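Local coordinates for protein condensin complex subunit 3 (PDB 5OQR) that serves as a HEAT-repeat regulatory subunit of the condensin complex, which is required to convert interphase chromatin into mitotic-like condensed chromosomes, at residues N204-C207 with V208-V212; A247-A251 with Y252-E256; N273-D276 with V277-A281; K283-F286 with D287-D291. All blocks are in the same frame, centred on the assembly; numbering follows the deposited sequence.

Contact 1 (N204-C207 with V208-V212); sequences NRKC and VYARV
The carbonyl of Asn204 lies against the CG2 methyl of Val208 one turn on, 3.3 Å from atom O to atom CG2, and takes no more than a weak bond from Val208 N. The side-chain amide of Asn204 turns the other way, to Ser173 and Arg177 on helix 173-182. Next, Arg205 O receives Val208 N at 3.1 Å, the donor standing well above the carbonyl plane, and the Tyr209 ring comes up beside it with CD2 3.4 Å from Arg205 O. With CG beside its own backbone N (chi1 -50°), Tyr209 is swung back toward that carbonyl. The guanidinium of Arg205 points away, to Asp237 and the carbonyls of Asp199 and Val200. Lys206 O accepts Ala210 N at 2.8 Å, and its chain bends at the end to place NZ 4.1 Å from Ala210 CB. Cys207 O is gripped twice, by Arg211 N at 2.9 Å and by Val212 N at 3.1 Å, with Val212 CG2 beside the same oxygen. That i-to-i+5 bond marks a pi-type turn, a widening of the last turn of helix 202-212 within this alpha-helical HEAT-repeat subunit.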
loop_
_atom_site.group_PDB
_atom_site.type_symbol
_atom_site.label_atom_id
_atom_site.label_comp_id
_atom_site.label_asym_id
_atom_site.label_seq_id
_atom_site.Cartn_x
_atom_site.Cartn_y
_atom_site.Cartn_z
ATOM N N ASN A 204 13.877 5.601 -1.325
ATOM C CA ASN A 204 14.361 4.290 -0.907
ATOM C C ASN A 204 13.692 3.180 -1.704
ATOM O O ASN A 204 14.354 2.226 -2.128
ATOM C CB ASN A 204 14.124 4.092 0.589
ATOM C CG ASN A 204 14.851 5.115 1.432
ATOM O OD1 ASN A 204 14.922 6.292 1.077
ATOM N ND2 ASN A 204 15.407 4.672 2.552
ATOM N N ARG A 205 12.379 3.283 -1.912
ATOM C CA ARG A 205 11.682 2.314 -2.751
ATOM C C ARG A 205 12.273 2.291 -4.154
ATOM O O ARG A 205 12.597 1.226 -4.689
ATOM C CB ARG A 205 10.193 2.648 -2.807
ATOM C CG ARG A 205 9.422 2.250 -1.567
ATOM C CD ARG A 205 7.939 2.528 -1.722
ATOM N NE ARG A 205 7.527 3.715 -0.970
ATOM C CZ ARG A 205 6.881 4.765 -1.470
ATOM N NH1 ARG A 205 6.563 5.777 -0.674
ATOM N NH2 ARG A 205 6.532 4.813 -2.747
ATOM N N LYS A 206 12.425 3.466 -4.761
ATOM C CA LYS A 206 12.969 3.543 -6.110
ATOM C C LYS A 206 14.372 2.958 -6.188
ATOM O O LYS A 206 14.750 2.391 -7.218
ATOM C CB LYS A 206 12.974 4.996 -6.575
ATOM C CG LYS A 206 13.706 5.229 -7.868
ATOM C CD LYS A 206 13.398 6.601 -8.402
ATOM C CE LYS A 206 14.537 7.137 -9.230
ATOM N NZ LYS A 206 14.831 6.305 -10.425
ATOM N N CYS A 207 15.159 3.087 -5.119
ATOM C CA CYS A 207 16.518 2.561 -5.140
ATOM C C CYS A 207 16.532 1.048 -5.304
ATOM O O CYS A 207 17.453 0.502 -5.921
ATOM C CB CYS A 207 17.259 2.958 -3.864
ATOM S SG CYS A 207 18.300 4.416 -4.057
ATOM N N VAL A 208 15.526 0.357 -4.767
ATOM C CA VAL A 208 15.508 -1.100 -4.846
ATOM C C VAL A 208 15.403 -1.548 -6.297
ATOM O O VAL A 208 16.094 -2.478 -6.729
ATOM C CB VAL A 208 14.360 -1.675 -3.995
ATOM C CG1 VAL A 208 14.475 -3.189 -3.910
ATOM C CG2 VAL A 208 14.356 -1.071 -2.597
ATOM N N TYR A 209 14.541 -0.891 -7.074
ATOM C CA TYR A 209 14.378 -1.246 -8.478
ATOM C C TYR A 209 15.462 -0.636 -9.355
ATOM O O TYR A 209 15.862 -1.247 -10.352
ATOM C CB TYR A 209 13.008 -0.791 -8.982
ATOM C CG TYR A 209 11.849 -1.202 -8.104
ATOM C CD1 TYR A 209 11.431 -2.524 -8.046
ATOM C CD2 TYR A 209 11.164 -0.264 -7.345
ATOM C CE1 TYR A 209 10.371 -2.901 -7.248
ATOM C CE2 TYR A 209 10.102 -0.631 -6.545
ATOM C CZ TYR A 209 9.708 -1.951 -6.500
ATOM O OH TYR A 209 8.648 -2.322 -5.703
ATOM N N ALA A 210 15.951 0.553 -9.002
ATOM C CA ALA A 210 16.841 1.291 -9.892
ATOM C C ALA A 210 18.288 0.832 -9.772
ATOM O O ALA A 210 19.010 0.796 -10.774
ATOM C CB ALA A 210 16.740 2.787 -9.600
ATOM N N ARG A 211 18.736 0.483 -8.570
ATOM C CA ARG A 211 20.147 0.195 -8.338
ATOM C C ARG A 211 20.401 -1.178 -7.740
ATOM O O ARG A 211 21.327 -1.867 -8.172
ATOM C CB ARG A 211 20.756 1.258 -7.409
ATOM C CG ARG A 211 20.423 2.697 -7.783
ATOM C CD ARG A 211 21.675 3.536 -7.963
ATOM N NE ARG A 211 22.362 3.232 -9.214
ATOM C CZ ARG A 211 23.434 3.880 -9.659
ATOM N NH1 ARG A 211 23.988 3.530 -10.812
ATOM N NH2 ARG A 211 23.954 4.879 -8.955
ATOM N N VAL A 212 19.600 -1.600 -6.764
ATOM C CA VAL A 212 19.954 -2.775 -5.976
ATOM C C VAL A 212 19.639 -4.061 -6.731
ATOM O O VAL A 212 20.425 -5.013 -6.709
ATOM C CB VAL A 212 19.239 -2.734 -4.613
ATOM C CG1 VAL A 212 19.789 -3.817 -3.700
ATOM C CG2 VAL A 212 19.389 -1.365 -3.966
#

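Contact 2 (A247-A251 with Y252-E256); sequences ADMLA and YQWIE
From Met249 O onward the helix widens: this oxygen accepts both Gln253 N at 3.3 Å, from above the carbonyl plane, and Trp254 N at 3.0 Å in a nearly straight bond (172° at the hydrogen), while Ile255 N reaches Leu250 O only weakly. The short axes of 247-251 and 252-256 differ by 25°, consistent with this wider turn. Five residues apart, Met249 and Trp254 carry the side-chain contact. Met249 CG, set opposite the backbone N (chi1 170°), directs the thioether obliquely across the indole: CE sits over one face, 4.3 Å from the centroid of the six-membered ring, and SD lies obliquely 4.4 Å from that of the five-membered ring. Leu250 meets the indole near CE3, its CD2 4.0 Å from that atom, the two side chains crossing at about a right angle. Gln253 OE1 approaches Met249 CG at 3.7 Å. Replacing Trp254 with an alanine would probably leave the Met249 methyl without its aromatic surface and open a gap beside Leu250, Leu231 and the stacked ring of Phe219. The combination is a Met-aromatic contact spanning a pi-type turn, inside helix 240-257 of HEAT repeat 5.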
loop_
_atom_site.group_PDB
_atom_site.type_symbol
_atom_site.label_atom_id
_atom_site.label_comp_id
_atom_site.label_asym_id
_atom_site.label_seq_id
_atom_site.Cartn_x
_atom_site.Cartn_y
_atom_site.Cartn_z
ATOM N N ALA A 247 8.914 -0.349 -13.753
ATOM C CA ALA A 247 8.549 -0.661 -15.129
ATOM C C ALA A 247 9.771 -0.703 -16.036
ATOM O O ALA A 247 9.798 -1.474 -17.001
ATOM C CB ALA A 247 7.537 0.359 -15.644
ATOM N N ASP A 248 10.788 0.112 -15.745
ATOM C CA ASP A 248 12.000 0.104 -16.557
ATOM C C ASP A 248 12.838 -1.138 -16.284
ATOM O O ASP A 248 13.414 -1.719 -17.209
ATOM C CB ASP A 248 12.814 1.372 -16.297
ATOM C CG ASP A 248 12.282 2.576 -17.053
ATOM O OD1 ASP A 248 11.110 2.546 -17.476
ATOM O OD2 ASP A 248 13.036 3.556 -17.223
ATOM N N MET A 249 12.924 -1.556 -15.020
ATOM C CA MET A 249 13.610 -2.802 -14.700
ATOM C C MET A 249 12.939 -3.977 -15.390
ATOM O O MET A 249 13.611 -4.907 -15.849
ATOM C CB MET A 249 13.623 -3.012 -13.188
ATOM C CG MET A 249 14.101 -4.392 -12.733
ATOM S SD MET A 249 13.630 -4.747 -11.032
ATOM C CE MET A 249 11.850 -4.870 -11.195
ATOM N N LEU A 250 11.611 -3.954 -15.460
ATOM C CA LEU A 250 10.871 -5.035 -16.095
ATOM C C LEU A 250 11.027 -4.992 -17.609
ATOM O O LEU A 250 11.136 -6.037 -18.258
ATOM C CB LEU A 250 9.399 -4.940 -15.685
ATOM C CG LEU A 250 8.373 -5.968 -16.169
ATOM C CD1 LEU A 250 7.778 -5.557 -17.505
ATOM C CD2 LEU A 250 8.967 -7.368 -16.246
ATOM N N ALA A 251 11.073 -3.794 -18.186
ATOM C CA ALA A 251 11.009 -3.633 -19.631
ATOM C C ALA A 251 12.371 -3.572 -20.309
ATOM O O ALA A 251 12.423 -3.605 -21.542
ATOM C CB ALA A 251 10.223 -2.364 -19.978
ATOM N N TYR A 252 13.468 -3.482 -19.558
ATOM C CA TYR A 252 14.779 -3.345 -20.183
ATOM C C TYR A 252 15.792 -4.341 -19.636
ATOM O O TYR A 252 16.682 -4.783 -20.369
ATOM C CB TYR A 252 15.304 -1.919 -20.012
ATOM C CG TYR A 252 14.679 -0.925 -20.967
ATOM C CD1 TYR A 252 14.897 -1.016 -22.333
ATOM C CD2 TYR A 252 13.877 0.106 -20.502
ATOM C CE1 TYR A 252 14.330 -0.115 -23.210
ATOM C CE2 TYR A 252 13.307 1.014 -21.371
ATOM C CZ TYR A 252 13.537 0.899 -22.724
ATOM O OH TYR A 252 12.971 1.801 -23.597
ATOM N N GLN A 253 15.677 -4.705 -18.361
ATOM C CA GLN A 253 16.580 -5.700 -17.789
ATOM C C GLN A 253 15.974 -7.100 -17.836
ATOM O O GLN A 253 16.559 -8.019 -18.417
ATOM C CB GLN A 253 16.939 -5.332 -16.348
ATOM C CG GLN A 253 18.033 -6.215 -15.758
ATOM C CD GLN A 253 17.956 -6.320 -14.250
ATOM O OE1 GLN A 253 17.541 -5.384 -13.570
ATOM N NE2 GLN A 253 18.347 -7.473 -13.720
ATOM N N TRP A 254 14.805 -7.278 -17.218
ATOM C CA TRP A 254 14.219 -8.610 -17.123
ATOM C C TRP A 254 13.898 -9.174 -18.500
ATOM O O TRP A 254 14.110 -10.364 -18.755
ATOM C CB TRP A 254 12.968 -8.567 -16.248
ATOM C CG TRP A 254 13.286 -8.404 -14.795
ATOM C CD1 TRP A 254 14.440 -7.915 -14.261
ATOM C CD2 TRP A 254 12.448 -8.748 -13.687
ATOM N NE1 TRP A 254 14.371 -7.926 -12.893
ATOM C CE2 TRP A 254 13.158 -8.434 -12.513
ATOM C CE3 TRP A 254 11.166 -9.290 -13.575
ATOM C CZ2 TRP A 254 12.630 -8.642 -11.244
ATOM C CZ3 TRP A 254 10.643 -9.495 -12.313
ATOM C CH2 TRP A 254 11.373 -9.171 -11.165
ATOM N N ILE A 255 13.385 -8.337 -19.401
ATOM C CA ILE A 255 13.146 -8.789 -20.766
ATOM C C ILE A 255 14.444 -9.273 -21.396
ATOM O O ILE A 255 14.433 -10.160 -22.258
ATOM C CB ILE A 255 12.499 -7.658 -21.591
ATOM C CG1 ILE A 255 12.144 -8.137 -22.997
ATOM C CG2 ILE A 255 13.441 -6.467 -21.697
ATOM C CD1 ILE A 255 11.217 -9.338 -23.041
ATOM N N GLU A 256 15.577 -8.702 -20.986
ATOM C CA GLU A 256 16.865 -9.123 -21.524
ATOM C C GLU A 256 17.219 -10.529 -21.058
ATOM O O GLU A 256 17.677 -11.357 -21.854
ATOM C CB GLU A 256 17.951 -8.131 -21.104
ATOM C CG GLU A 256 19.067 -7.951 -22.116
ATOM C CD GLU A 256 18.584 -7.307 -23.402
ATOM O OE1 GLU A 256 18.607 -7.981 -24.453
ATOM O OE2 GLU A 256 18.167 -6.131 -23.357
#

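Contact 3 (N273-D276 with V277-A281); sequences NNSD and VAVLA
Ala278 and Val279 each return to a carbonyl one turn earlier, and these backbone bonds start helix 275-288. Ala278 N reaches Asn274 O at 3.1 Å, the Ala278 methyl resting 3.3 Å from the same oxygen (CB to O). Val279 N binds Ser275 O at 3.0 Å, and Leu280 N binds Asp276 O at 3.2 Å in a nearly straight bond (170° at the hydrogen). Side chains add little: Val279 CG2, placed beside its own backbone N while CG1 lies opposite that nitrogen (chi1 173°), leans over Ser275 O at 3.3 Å, and the Ser275 hydroxyl comes no nearer to this methyl than 4.4 Å from OG to CG2. Leu280 contributes its CB, 3.7 Å from Asp276 O. At this helix N-terminus of an alpha-helical, HEAT-repeat-containing chain, Asn274 occupies the N-cap position, yet its side chain makes no capping bond, so the link from this residue into the first turn is carried by its main-chain oxygen. That side-chain amide is instead turned back to the preceding loop, where ND2 donates to the carbonyl of Asp270 and more weakly to that of Leu269. Farther out, helix 308-324 meets the Ala278 and Val279 side through Leu312, with Thr316 and Glu319 also touching Val279. Helix 224-235 lies against Asn274, Val277 and Leu280, its Val228, Lys232 and Leu235 respectively supplying contacts.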
loop_
_atom_site.group_PDB
_atom_site.type_symbol
_atom_site.label_atom_id
_atom_site.label_comp_id
_atom_site.label_asym_id
_atom_site.label_seq_id
_atom_site.Cartn_x
_atom_site.Cartn_y
_atom_site.Cartn_z
ATOM N N ASN A 273 -1.564 -18.667 -11.913
ATOM C CA ASN A 273 -1.736 -18.438 -10.485
ATOM C C ASN A 273 -1.497 -16.990 -10.081
ATOM O O ASN A 273 -1.763 -16.634 -8.929
ATOM C CB ASN A 273 -0.797 -19.347 -9.687
ATOM C CG ASN A 273 -1.212 -20.802 -9.741
ATOM O OD1 ASN A 273 -2.197 -21.198 -9.119
ATOM N ND2 ASN A 273 -0.461 -21.608 -10.480
ATOM N N ASN A 274 -1.005 -16.152 -10.993
ATOM C CA ASN A 274 -0.746 -14.747 -10.719
ATOM C C ASN A 274 -1.251 -13.917 -11.900
ATOM O O ASN A 274 -0.515 -13.189 -12.555
ATOM C CB ASN A 274 0.739 -14.510 -10.463
ATOM C CG ASN A 274 1.320 -15.488 -9.468
ATOM O OD1 ASN A 274 1.167 -15.328 -8.260
ATOM N ND2 ASN A 274 1.992 -16.511 -9.972
ATOM N N SER A 275 -2.551 -14.028 -12.171
ATOM C CA SER A 275 -3.121 -13.406 -13.361
ATOM C C SER A 275 -3.096 -11.885 -13.264
ATOM O O SER A 275 -2.703 -11.201 -14.216
ATOM C CB SER A 275 -4.548 -13.910 -13.573
ATOM O OG SER A 275 -5.103 -13.391 -14.766
ATOM N N ASP A 276 -3.512 -11.333 -12.122
ATOM C CA ASP A 276 -3.626 -9.882 -11.999
ATOM C C ASP A 276 -2.275 -9.202 -12.190
ATOM O O ASP A 276 -2.167 -8.202 -12.908
ATOM C CB ASP A 276 -4.223 -9.512 -10.641
ATOM C CG ASP A 276 -5.709 -9.804 -10.555
ATOM O OD1 ASP A 276 -6.347 -9.966 -11.616
ATOM O OD2 ASP A 276 -6.242 -9.861 -9.427
ATOM N N VAL A 277 -1.230 -9.728 -11.551
ATOM C CA VAL A 277 0.095 -9.133 -11.692
ATOM C C VAL A 277 0.608 -9.301 -13.114
ATOM O O VAL A 277 1.260 -8.405 -13.663
ATOM C CB VAL A 277 1.066 -9.744 -10.663
ATOM C CG1 VAL A 277 2.488 -9.244 -10.898
ATOM C CG2 VAL A 277 0.621 -9.406 -9.254
ATOM N N ALA A 278 0.325 -10.449 -13.735
ATOM C CA ALA A 278 0.822 -10.703 -15.083
ATOM C C ALA A 278 0.212 -9.735 -16.086
ATOM O O ALA A 278 0.900 -9.254 -16.992
ATOM C CB ALA A 278 0.534 -12.148 -15.483
ATOM N N VAL A 279 -1.078 -9.433 -15.941
ATOM C CA VAL A 279 -1.716 -8.459 -16.822
ATOM C C VAL A 279 -1.065 -7.093 -16.651
ATOM O O VAL A 279 -0.695 -6.435 -17.629
ATOM C CB VAL A 279 -3.230 -8.399 -16.551
ATOM C CG1 VAL A 279 -3.880 -7.275 -17.349
ATOM C CG2 VAL A 279 -3.882 -9.724 -16.894
ATOM N N LEU A 280 -0.922 -6.647 -15.402
ATOM C CA LEU A 280 -0.334 -5.339 -15.140
ATOM C C LEU A 280 1.079 -5.245 -15.702
ATOM O O LEU A 280 1.456 -4.224 -16.287
ATOM C CB LEU A 280 -0.336 -5.063 -13.637
ATOM C CG LEU A 280 0.307 -3.760 -13.160
ATOM C CD1 LEU A 280 -0.449 -2.553 -13.686
ATOM C CD2 LEU A 280 0.367 -3.735 -11.646
ATOM N N ALA A 281 1.875 -6.303 -15.536
ATOM C CA ALA A 281 3.229 -6.302 -16.077
ATOM C C ALA A 281 3.221 -6.108 -17.588
ATOM O O ALA A 281 4.023 -5.338 -18.127
ATOM C CB ALA A 281 3.940 -7.602 -15.706
#

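Contact 4 (K283-F286 with D287-D291); sequences KKFF and DVRVD
Helix 275-288 ends across these segments: Asp287 N bonds to Lys283 O at 3.0 Å. Val288 N follows to Lys284 O at 3.1 Å. Arg289 N closes the series on Phe285 O at 2.8 Å, after which Arg289 leaves helical geometry (phi -118°, psi 68°). Phe286 O is then met by carbon, with Val290 CA at 3.3 Å and Val290 CG2 also close. Among the side chains, Arg289 and Phe285 make the main contact. Arg289 CG lies over one face of the phenyl ring, offset toward its rim and 4.2 Å from the centroid, a CH-pi contact. Beyond CG the Arg289 chain is bent, and its guanidinium plane lies 49° from that of the ring. Phe286 presents an edge to the carbonyl of Arg289, its CD1 3.6 Å from that O. Lys284 CD passes obliquely by Asp287 OD2, but the charged ends, NZ and OD2, stay 5.2 Å apart, too far to pair directly. On the side of helix 308-324, Lys283 forms a salt bridge with Glu319; helix 240-257 flanks Val288 and Arg289, with Ala251 supplying the partner of the guanidinium, and helix 290-293 continues the chain beside Phe286.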
loop_
_atom_site.group_PDB
_atom_site.type_symbol
_atom_site.label_atom_id
_atom_site.label_comp_id
_atom_site.label_asym_id
_atom_site.label_seq_id
_atom_site.Cartn_x
_atom_site.Cartn_y
_atom_site.Cartn_z
ATOM N N LYS A 283 0.867 -4.663 -19.444
ATOM C CA LYS A 283 0.448 -3.300 -19.748
ATOM C C LYS A 283 1.574 -2.308 -19.493
ATOM O O LYS A 283 1.800 -1.398 -20.297
ATOM C CB LYS A 283 -0.786 -2.940 -18.922
ATOM C CG LYS A 283 -1.989 -3.805 -19.229
ATOM C CD LYS A 283 -3.249 -3.275 -18.582
ATOM C CE LYS A 283 -4.469 -4.030 -19.072
ATOM N NZ LYS A 283 -5.736 -3.480 -18.531
ATOM N N LYS A 284 2.294 -2.470 -18.383
ATOM C CA LYS A 284 3.378 -1.546 -18.074
ATOM C C LYS A 284 4.545 -1.718 -19.037
ATOM O O LYS A 284 5.187 -0.735 -19.421
ATOM C CB LYS A 284 3.838 -1.742 -16.628
ATOM C CG LYS A 284 2.872 -1.207 -15.582
ATOM C CD LYS A 284 2.566 0.264 -15.813
ATOM C CE LYS A 284 2.089 0.948 -14.545
ATOM N NZ LYS A 284 0.712 0.538 -14.160
ATOM N N PHE A 285 4.840 -2.954 -19.434
ATOM C CA PHE A 285 5.889 -3.172 -20.424
ATOM C C PHE A 285 5.610 -2.386 -21.698
ATOM O O PHE A 285 6.515 -1.761 -22.263
ATOM C CB PHE A 285 6.016 -4.663 -20.735
ATOM C CG PHE A 285 6.957 -4.967 -21.866
ATOM C CD1 PHE A 285 6.489 -5.069 -23.165
ATOM C CD2 PHE A 285 8.309 -5.149 -21.632
ATOM C CE1 PHE A 285 7.348 -5.344 -24.208
ATOM C CE2 PHE A 285 9.176 -5.425 -22.672
ATOM C CZ PHE A 285 8.694 -5.523 -23.962
ATOM N N PHE A 286 4.364 -2.400 -22.166
ATOM C CA PHE A 286 4.018 -1.718 -23.404
ATOM C C PHE A 286 3.766 -0.230 -23.215
ATOM O O PHE A 286 3.701 0.497 -24.210
ATOM C CB PHE A 286 2.792 -2.376 -24.040
ATOM C CG PHE A 286 3.087 -3.705 -24.668
ATOM C CD1 PHE A 286 3.965 -3.798 -25.731
ATOM C CD2 PHE A 286 2.489 -4.858 -24.199
ATOM C CE1 PHE A 286 4.246 -5.016 -26.313
ATOM C CE2 PHE A 286 2.764 -6.080 -24.778
ATOM C CZ PHE A 286 3.644 -6.158 -25.836
ATOM N N ASP A 287 3.615 0.239 -21.977
ATOM C CA ASP A 287 3.673 1.675 -21.733
ATOM C C ASP A 287 5.095 2.187 -21.908
ATOM O O ASP A 287 5.307 3.297 -22.406
ATOM C CB ASP A 287 3.152 1.998 -20.332
ATOM C CG ASP A 287 1.635 2.017 -20.257
ATOM O OD1 ASP A 287 0.988 2.329 -21.278
ATOM O OD2 ASP A 287 1.088 1.727 -19.172
ATOM N N VAL A 288 6.081 1.381 -21.515
ATOM C CA VAL A 288 7.480 1.747 -21.692
ATOM C C VAL A 288 7.926 1.505 -23.128
ATOM O O VAL A 288 8.673 2.305 -23.700
ATOM C CB VAL A 288 8.353 0.965 -20.693
ATOM C CG1 VAL A 288 9.821 1.323 -20.864
ATOM C CG2 VAL A 288 7.902 1.231 -19.266
ATOM N N ARG A 289 7.486 0.403 -23.727
ATOM C CA ARG A 289 7.933 -0.022 -25.051
ATOM C C ARG A 289 6.730 -0.041 -25.992
ATOM O O ARG A 289 6.299 -1.105 -26.445
ATOM C CB ARG A 289 8.607 -1.407 -24.981
ATOM C CG ARG A 289 9.613 -1.587 -23.844
ATOM C CD ARG A 289 10.970 -0.990 -24.169
ATOM N NE ARG A 289 11.558 -1.577 -25.371
ATOM C CZ ARG A 289 12.302 -2.678 -25.391
ATOM N NH1 ARG A 289 12.567 -3.339 -24.274
ATOM N NH2 ARG A 289 12.785 -3.123 -26.539
ATOM N N VAL A 290 6.191 1.143 -26.293
ATOM C CA VAL A 290 5.034 1.222 -27.181
ATOM C C VAL A 290 5.386 0.714 -28.572
ATOM O O VAL A 290 4.521 0.196 -29.288
ATOM C CB VAL A 290 4.499 2.666 -27.235
ATOM C CG1 VAL A 290 3.284 2.747 -28.149
ATOM C CG2 VAL A 290 4.147 3.155 -25.845
ATOM N N ASP A 291 6.647 0.859 -28.982
ATOM C CA ASP A 291 7.050 0.407 -30.309
ATOM C C ASP A 291 6.778 -1.080 -30.494
ATOM O O ASP A 291 6.415 -1.521 -31.590
ATOM C CB ASP A 291 8.532 0.705 -30.537
ATOM C CG ASP A 291 9.416 0.158 -29.428
ATOM O OD1 ASP A 291 9.040 0.294 -28.245
ATOM O OD2 ASP A 291 10.484 -0.410 -29.738
#

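In the fold
The four contacts follow one another along the chain, on helices 202-212, 240-257 and 275-288, the last contact running on into helix 290-293. Contact 1 and contact 2 have centres 14 Å apart and meet where Tyr209 CD1 packs on Met249 CE at 3.9 Å. Contact 2 and contact 4 are nearer, 11 Å between centres, and more fully joined: Arg289 NH1 probably bonds to Ala251 O at 2.7 Å, Tyr252 CE2 packs on Val288 CG1 and Phe285 CD2 on Ala251 CA. Contact 2 also reaches contact 3 through Leu250 CD1 and Ala281 O. Contacts 3 and 4 share helix 275-288, whereas contact 1 touches neither, its nearest atoms lying about 10 and 11 Å away.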